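Acinetobacter secreted protease CpaA (Acinetobacter nosocomialis M2, PDB 6O38) is a secreted protease, probably zinc-dependent, that leaves the cell by type II secretion and is captured here in complex with its chaperone CpaB. Local coordinates at residues F82-S86 / S87-W91; E400-N403 / L404-T408; L433-A436 / I437-R441. One frame throughout, in Å; residues are numbered along the deposited sequence.

Interaction 1: F82-S86 / S87-W91; sequences FIFNS and SQNKW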
loop_
_atom_site.group_PDB
_atom_site.type_symbol
_atom_site.label_atom_id
_atom_site.label_comp_id
_atom_site.label_asym_id
_atom_site.label_seq_id
_atom_site.Cartn_x
_atom_site.Cartn_y
_atom_site.Cartn_z
ATOM N N PHE A 82 -21.335 3.009 23.434
ATOM C CA PHE A 82 -20.037 2.764 24.045
ATOM C C PHE A 82 -20.121 2.999 25.546
ATOM O O PHE A 82 -20.827 3.902 26.005
ATOM C CB PHE A 82 -18.952 3.666 23.441
ATOM C CG PHE A 82 -18.697 3.418 21.983
ATOM C CD1 PHE A 82 -17.768 2.474 21.578
ATOM C CD2 PHE A 82 -19.383 4.133 21.015
ATOM C CE1 PHE A 82 -17.529 2.246 20.237
ATOM C CE2 PHE A 82 -19.150 3.909 19.672
ATOM C CZ PHE A 82 -18.221 2.964 19.283
ATOM N N ILE A 83 -19.399 2.179 26.305
ATOM C CA ILE A 83 -19.280 2.329 27.750
ATOM C C ILE A 83 -17.798 2.353 28.090
ATOM O O ILE A 83 -17.070 1.405 27.771
ATOM C CB ILE A 83 -19.995 1.203 28.515
ATOM C CG1 ILE A 83 -21.499 1.237 28.238
ATOM C CG2 ILE A 83 -19.724 1.318 30.008
ATOM C CD1 ILE A 83 -22.285 0.191 28.998
ATOM N N PHE A 84 -17.351 3.431 28.730
ATOM C CA PHE A 84 -15.942 3.591 29.050
ATOM C C PHE A 84 -15.497 2.529 30.056
ATOM O O PHE A 84 -16.307 1.802 30.642
ATOM C CB PHE A 84 -15.677 4.997 29.592
ATOM C CG PHE A 84 -14.230 5.406 29.548
ATOM C CD1 PHE A 84 -13.618 5.705 28.342
ATOM C CD2 PHE A 84 -13.486 5.502 30.712
ATOM C CE1 PHE A 84 -12.289 6.083 28.298
ATOM C CE2 PHE A 84 -12.158 5.881 30.675
ATOM C CZ PHE A 84 -11.558 6.173 29.466
ATOM N N ASN A 85 -14.184 2.439 30.248
ATOM C CA ASN A 85 -13.606 1.472 31.178
ATOM C C ASN A 85 -12.273 2.026 31.661
ATOM O O ASN A 85 -11.320 2.110 30.881
ATOM C CB ASN A 85 -13.427 0.110 30.514
ATOM C CG ASN A 85 -12.912 -0.943 31.473
ATOM O OD1 ASN A 85 -11.709 -1.050 31.708
ATOM N ND2 ASN A 85 -13.824 -1.732 32.030
ATOM N N SER A 86 -12.208 2.402 32.940
ATOM C CA SER A 86 -10.975 2.962 33.483
ATOM C C SER A 86 -9.876 1.913 33.595
ATOM O O SER A 86 -8.691 2.245 33.472
ATOM C CB SER A 86 -11.240 3.598 34.847
ATOM O OG SER A 86 -12.183 4.649 34.743
ATOM N N SER A 87 -10.243 0.650 33.828
ATOM C CA SER A 87 -9.241 -0.404 33.947
ATOM C C SER A 87 -8.504 -0.633 32.633
ATOM O O SER A 87 -7.337 -1.041 32.641
ATOM C CB SER A 87 -9.896 -1.702 34.421
ATOM O OG SER A 87 -10.554 -1.518 35.661
ATOM N N GLN A 88 -9.162 -0.377 31.503
ATOM C CA GLN A 88 -8.548 -0.524 30.193
ATOM C C GLN A 88 -8.323 0.802 29.481
ATOM O O GLN A 88 -7.656 0.819 28.440
ATOM C CB GLN A 88 -9.407 -1.438 29.307
ATOM C CG GLN A 88 -9.575 -2.848 29.856
ATOM C CD GLN A 88 -10.646 -3.636 29.128
ATOM O OE1 GLN A 88 -11.658 -3.083 28.700
ATOM N NE2 GLN A 88 -10.426 -4.938 28.983
ATOM N N ASN A 89 -8.859 1.904 30.013
ATOM C CA ASN A 89 -8.691 3.240 29.434
ATOM C C ASN A 89 -9.187 3.287 27.990
ATOM O O ASN A 89 -8.584 3.928 27.125
ATOM C CB ASN A 89 -7.236 3.707 29.530
ATOM C CG ASN A 89 -7.101 5.216 29.458
ATOM O OD1 ASN A 89 -8.048 5.950 29.743
ATOM N ND2 ASN A 89 -5.919 5.687 29.078
ATOM N N LYS A 90 -10.297 2.602 27.724
ATOM C CA LYS A 90 -10.872 2.536 26.388
ATOM C C LYS A 90 -12.389 2.511 26.487
ATOM O O LYS A 90 -12.960 2.126 27.511
ATOM C CB LYS A 90 -10.376 1.303 25.617
ATOM C CG LYS A 90 -8.919 1.372 25.185
ATOM C CD LYS A 90 -8.460 0.064 24.559
ATOM C CE LYS A 90 -8.484 -1.072 25.569
ATOM N NZ LYS A 90 -7.872 -2.316 25.024
ATOM N N TRP A 91 -13.040 2.933 25.404
ATOM C CA TRP A 91 -14.490 2.854 25.287
ATOM C C TRP A 91 -14.871 1.476 24.759
ATOM O O TRP A 91 -14.518 1.121 23.629
ATOM C CB TRP A 91 -15.024 3.947 24.362
ATOM C CG TRP A 91 -14.980 5.328 24.946
ATOM C CD1 TRP A 91 -13.978 6.244 24.815
ATOM C CD2 TRP A 91 -15.992 5.954 25.745
ATOM N NE1 TRP A 91 -14.299 7.399 25.486
ATOM C CE2 TRP A 91 -15.532 7.246 26.065
ATOM C CE3 TRP A 91 -17.242 5.546 26.221
ATOM C CZ2 TRP A 91 -16.275 8.133 26.842
ATOM C CZ3 TRP A 91 -17.978 6.428 26.992
ATOM C CH2 TRP A 91 -17.492 7.705 27.296
#

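Interaction 2: E400-N403 / L404-T408; sequences EGVN and LTNLT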
loop_
_atom_site.group_PDB
_atom_site.type_symbol
_atom_site.label_atom_id
_atom_site.label_comp_id
_atom_site.label_asym_id
_atom_site.label_seq_id
_atom_site.Cartn_x
_atom_site.Cartn_y
_atom_site.Cartn_z
ATOM N N GLU A 400 7.893 12.303 -8.927
ATOM C CA GLU A 400 7.069 11.401 -8.130
ATOM C C GLU A 400 6.347 10.388 -9.009
ATOM O O GLU A 400 6.105 9.254 -8.580
ATOM C CB GLU A 400 6.065 12.199 -7.297
ATOM C CG GLU A 400 6.702 13.110 -6.259
ATOM C CD GLU A 400 7.675 12.381 -5.346
ATOM O OE1 GLU A 400 7.400 11.218 -4.981
ATOM O OE2 GLU A 400 8.716 12.974 -4.995
ATOM N N GLY A 401 5.993 10.779 -10.235
ATOM C CA GLY A 401 5.451 9.815 -11.178
ATOM C C GLY A 401 6.462 8.752 -11.562
ATOM O O GLY A 401 6.111 7.583 -11.739
ATOM N N VAL A 402 7.729 9.144 -11.703
ATOM C CA VAL A 402 8.780 8.180 -12.018
ATOM C C VAL A 402 8.997 7.227 -10.849
ATOM O O VAL A 402 9.103 6.009 -11.032
ATOM C CB VAL A 402 10.081 8.910 -12.398
ATOM C CG1 VAL A 402 11.194 7.909 -12.667
ATOM C CG2 VAL A 402 9.860 9.801 -13.609
ATOM N N ASN A 403 9.065 7.768 -9.630
ATOM C CA ASN A 403 9.300 6.933 -8.456
ATOM C C ASN A 403 8.167 5.936 -8.244
ATOM O O ASN A 403 8.406 4.786 -7.859
ATOM C CB ASN A 403 9.483 7.810 -7.217
ATOM C CG ASN A 403 10.745 8.644 -7.277
ATOM O OD1 ASN A 403 11.753 8.225 -7.847
ATOM N ND2 ASN A 403 10.697 9.834 -6.690
ATOM N N LEU A 404 6.925 6.359 -8.489
ATOM C CA LEU A 404 5.796 5.451 -8.318
ATOM C C LEU A 404 5.807 4.352 -9.373
ATOM O O LEU A 404 5.451 3.203 -9.084
ATOM C CB LEU A 404 4.482 6.229 -8.363
ATOM C CG LEU A 404 3.213 5.402 -8.152
ATOM C CD1 LEU A 404 3.180 4.829 -6.746
ATOM C CD2 LEU A 404 1.977 6.242 -8.421
ATOM N N THR A 405 6.209 4.684 -10.601
ATOM C CA THR A 405 6.317 3.669 -11.644
ATOM C C THR A 405 7.369 2.625 -11.285
ATOM O O THR A 405 7.134 1.418 -11.416
ATOM C CB THR A 405 6.645 4.323 -12.986
ATOM O OG1 THR A 405 5.686 5.350 -13.265
ATOM C CG2 THR A 405 6.609 3.290 -14.103
ATOM N N ASN A 406 8.541 3.076 -10.830
ATOM C CA ASN A 406 9.596 2.140 -10.454
ATOM C C ASN A 406 9.188 1.301 -9.249
ATOM O O ASN A 406 9.550 0.122 -9.155
ATOM C CB ASN A 406 10.896 2.892 -10.170
ATOM C CG ASN A 406 11.494 3.510 -11.418
ATOM O OD1 ASN A 406 11.238 3.057 -12.533
ATOM N ND2 ASN A 406 12.301 4.549 -11.234
ATOM N N LEU A 407 8.440 1.891 -8.314
ATOM C CA LEU A 407 7.941 1.120 -7.180
ATOM C C LEU A 407 6.927 0.075 -7.630
ATOM O O LEU A 407 6.953 -1.068 -7.158
ATOM C CB LEU A 407 7.326 2.054 -6.138
ATOM C CG LEU A 407 6.634 1.367 -4.957
ATOM C CD1 LEU A 407 7.649 0.630 -4.097
ATOM C CD2 LEU A 407 5.850 2.370 -4.128
ATOM N N THR A 408 6.026 0.451 -8.540
ATOM C CA THR A 408 5.054 -0.505 -9.063
ATOM C C THR A 408 5.743 -1.622 -9.837
ATOM O O THR A 408 5.390 -2.798 -9.692
ATOM C CB THR A 408 4.038 0.215 -9.951
ATOM O OG1 THR A 408 3.381 1.239 -9.195
ATOM C CG2 THR A 408 2.999 -0.762 -10.480
#

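Interaction 3: L433-A436 / I437-R441; sequences LKEA and ISTGR. With SO4 (sulfate ion), chain N.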
loop_
_atom_site.group_PDB
_atom_site.type_symbol
_atom_site.label_atom_id
_atom_site.label_comp_id
_atom_site.label_asym_id
_atom_site.label_seq_id
_atom_site.Cartn_x
_atom_site.Cartn_y
_atom_site.Cartn_z
ATOM N N LEU A 433 -4.534 17.594 -25.751
ATOM C CA LEU A 433 -3.534 16.613 -25.343
ATOM C C LEU A 433 -3.491 15.454 -26.333
ATOM O O LEU A 433 -2.424 14.888 -26.598
ATOM C CB LEU A 433 -3.834 16.116 -23.932
ATOM C CG LEU A 433 -2.669 15.474 -23.173
ATOM C CD1 LEU A 433 -1.495 16.451 -23.032
ATOM C CD2 LEU A 433 -3.114 14.973 -21.805
ATOM N N LYS A 434 -4.655 15.101 -26.894
ATOM C CA LYS A 434 -4.733 14.071 -27.924
ATOM C C LYS A 434 -3.912 14.456 -29.142
ATOM O O LYS A 434 -3.236 13.615 -29.743
ATOM C CB LYS A 434 -6.191 13.908 -28.344
ATOM C CG LYS A 434 -6.465 12.880 -29.424
ATOM C CD LYS A 434 -7.949 12.884 -29.771
ATOM C CE LYS A 434 -8.286 11.897 -30.863
ATOM N NZ LYS A 434 -9.750 11.908 -31.150
ATOM N N GLU A 435 -3.973 15.730 -29.529
ATOM C CA GLU A 435 -3.150 16.223 -30.625
ATOM C C GLU A 435 -1.674 16.269 -30.250
ATOM O O GLU A 435 -0.813 16.032 -31.104
ATOM C CB GLU A 435 -3.651 17.601 -31.056
ATOM C CG GLU A 435 -3.245 18.012 -32.458
ATOM C CD GLU A 435 -3.946 19.287 -32.905
ATOM O OE1 GLU A 435 -4.481 20.003 -32.033
ATOM O OE2 GLU A 435 -3.966 19.572 -34.122
ATOM N N ALA A 436 -1.361 16.565 -28.984
ATOM C CA ALA A 436 0.034 16.706 -28.576
ATOM C C ALA A 436 0.784 15.383 -28.659
ATOM O O ALA A 436 1.977 15.360 -28.988
ATOM C CB ALA A 436 0.115 17.281 -27.162
ATOM N N ILE A 437 0.112 14.271 -28.354
ATOM C CA ILE A 437 0.782 12.976 -28.390
ATOM C C ILE A 437 1.160 12.603 -29.819
ATOM O O ILE A 437 2.101 11.830 -30.038
ATOM C CB ILE A 437 -0.099 11.899 -27.728
ATOM C CG1 ILE A 437 0.768 10.781 -27.147
ATOM C CG2 ILE A 437 -1.116 11.339 -28.713
ATOM C CD1 ILE A 437 1.636 11.238 -26.001
ATOM N N SER A 438 0.441 13.136 -30.809
ATOM C CA SER A 438 0.757 12.864 -32.206
ATOM C C SER A 438 1.928 13.716 -32.684
ATOM O O SER A 438 2.965 13.189 -33.100
ATOM C CB SER A 438 -0.479 13.106 -33.077
ATOM O OG SER A 438 -1.294 11.950 -33.139
ATOM N N THR A 439 1.776 15.042 -32.627
ATOM C CA THR A 439 2.801 15.938 -33.149
ATOM C C THR A 439 4.084 15.906 -32.328
ATOM O O THR A 439 5.145 16.263 -32.850
ATOM C CB THR A 439 2.265 17.370 -33.215
ATOM O OG1 THR A 439 2.198 17.919 -31.893
ATOM C CG2 THR A 439 0.877 17.390 -33.839
ATOM N N GLY A 440 4.012 15.497 -31.060
ATOM C CA GLY A 440 5.210 15.373 -30.248
ATOM C C GLY A 440 6.210 14.366 -30.779
ATOM O O GLY A 440 7.396 14.443 -30.442
ATOM N N ARG A 441 5.759 13.423 -31.610
ATOM C CA ARG A 441 6.663 12.430 -32.180
ATOM C C ARG A 441 7.565 13.037 -33.246
ATOM O O ARG A 441 8.660 12.522 -33.497
ATOM C CB ARG A 441 5.856 11.273 -32.766
ATOM C CG ARG A 441 4.856 10.666 -31.798
ATOM C CD ARG A 441 3.948 9.673 -32.503
ATOM N NE ARG A 441 3.239 10.290 -33.621
ATOM C CZ ARG A 441 2.325 9.671 -34.360
ATOM N NH1 ARG A 441 2.005 8.409 -34.103
ATOM N NH2 ARG A 441 1.729 10.311 -35.357
HETATM S S SO4 N . -0.833 8.112 -36.777
HETATM O O1 SO4 N . -0.567 8.397 -38.185
HETATM O O2 SO4 N . 0.327 7.446 -36.189
HETATM O O3 SO4 N . -1.087 9.361 -36.067
HETATM O O4 SO4 N . -2.000 7.241 -36.670
#

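Interaction 1: F82-S86 / S87-W91
Phe84 turns the edge of its ring toward the indole face of Trp91, a T-shaped (edge-to-face) pair on one side of the beta hairpin made by strands 79-85 and 90-98. The centroids of the Phe84 ring and of the five-membered ring of Trp91 are 4.6 Å apart, with planes at 68°. Phe84 CD1 does the touching, 3.4 Å from Trp91 CE2 and offset toward the rim of the indole. Closer to the backbone, Phe84 CB sits over the six-membered ring of Trp91, 3.7 Å from its centroid, as a CH-pi contact. With CG of Phe84 swung opposite its own amide nitrogen (chi1 -162°), the phenyl ring runs on from there across the indole toward the turn. Lys90 O lies over one face of that phenyl ring, and Asn89 OD1 stands at its edge, 3.5 Å from CZ of Phe84. Phe82 CB packs 3.8 Å from Trp91 CE3, while Trp91 O stands at the edge of the Phe82 ring. Outside the hairpin tip, Pro39 O accepts a hydrogen bond from Trp91 NE1, which fixes the turn of the indole, and Leu38 touches both Phe82 and Trp91. The hairpin belongs to a StcE-type beta-sandwich domain, and its tip is gathered on Asn85. Weak bonds bring the amides of Gln88, Asn89 and Lys90 onto Asn85 O, with Asn89 in a left-handed backbone conformation. The side chain of Asn85 bends over the same turn, where its OD1 takes the amide of Gln88: Gln88 N to Asn85 OD1 measures 2.6 Å, with the donor in the carbonyl plane at a C=O...N angle of 155°.

Interaction 2: E400-N403 / L404-T408
Thr405 folds its hydroxyl back along the helix onto Gly401, one turn earlier, OG1 lying 2.7 Å from Gly401 O. The torsion that permits this places OG1 beside the threonine's own amide nitrogen (chi1 -54°), with CG2 anti to that nitrogen. Gly401 O therefore receives two bonds from one residue, OG1 and the backbone N of Thr405 (3.1 Å from Gly401 O), arriving from opposite faces of the carbonyl plane. Thr408 repeats the pattern one turn on: its OG1, 2.9 Å from Leu404 O, joins its own amide in bonding that carbonyl. CG of Asn406 lies beside its own backbone N (chi1 -68°), as OG1 does in the threonines, and the amide runs alongside Val402, Asn406 ND2 3.8 Å from Val402 CG1. The polar end is fixed from strand 416-425, where Leu418 N bonds to Asn406 OD1. Leu404 and Leu407 have CG anti to the backbone N (chi1 -178° and 174°), and both pack on Phe144 of the chaperone CpaB; Leu404 also meets Arg497. Glu400 OE2 forms a salt bridge with Arg113 of CpaB. These turns belong to helix 391-411 of the reprolysin-like domain, which packs against helix 496-504, bearer of the zinc ligands His498 and His502. Each threonine hydroxyl donates to a carbonyl one turn back, which probably lets it be buried, and Thr408 OG1 accepts from Arg497 as well; Glu400, and in part Leu404 and Leu407, contribute to the CpaB interface.

Interaction 3: L433-A436 / I437-R441
Glu435 O draws in two amides of the next turn: a nearly straight bond from Thr439 N, 3.2 Å away, and a weak, more bent one from Ser438 N. Leu433 O accepts from Ile437 N, and Ala436 O from Gly440 N, 2.9 Å away. The CG2 branch of Ile437 rests against Lys434 O, because it lies between the isoleucine's own backbone N and carbonyl carbon. Further along, Ser438 O is itself held twice by Arg441, through the backbone N and through NE, the NE to Ser438 O distance being 3.0 Å. NE comes in the carbonyl plane, on a lone pair, though Ser438 O is tilted 29° out of the guanidinium plane. A bend at chi3 (-57°) folds the arginine back to make this bond and turns the outer edge of the guanidinium toward a sulfate ion, probably from the crystallisation liquor. Arg441 NH1 lies 2.8 Å from O2 of the sulfate, and NH2 lies 3.1 Å from its O3 with a weak second link to O2; the sulfur lies in the guanidinium plane. NH1 also bonds to Asn481, so the group is held by protein as well as by the ion. This short helix of the reprolysin-like domain lies against strand 483-487, where Leu433 and Ile437 meet Ala485, and against strand 471-473 through Trp472. Trp474 bonds to Ile437 O, Leu173 of CpaB packs on the Ile437 side chain, and Gln447 of helix 444-452 holds Gly440 O.

Along the chain the three contacts follow one another without overlap. Interaction 1 lies in a StcE-type beta-sandwich domain, while interactions 2 and 3 share the reprolysin-like protease domain. The centres of interactions 1 and 2 are about 44 Å apart and those of 1 and 3 about 62 Å, and interaction 1 is on the opposite side of the chain's centre from both. Interactions 2 and 3 lie closer, about 23 Å between centres and 15 Å between nearest atoms, on two different helices, 391-411 and 433-439. Each of these helices touches CpaB, whereas the hairpin tip does not, consistent with a chaperone that engages the protease part at separate points.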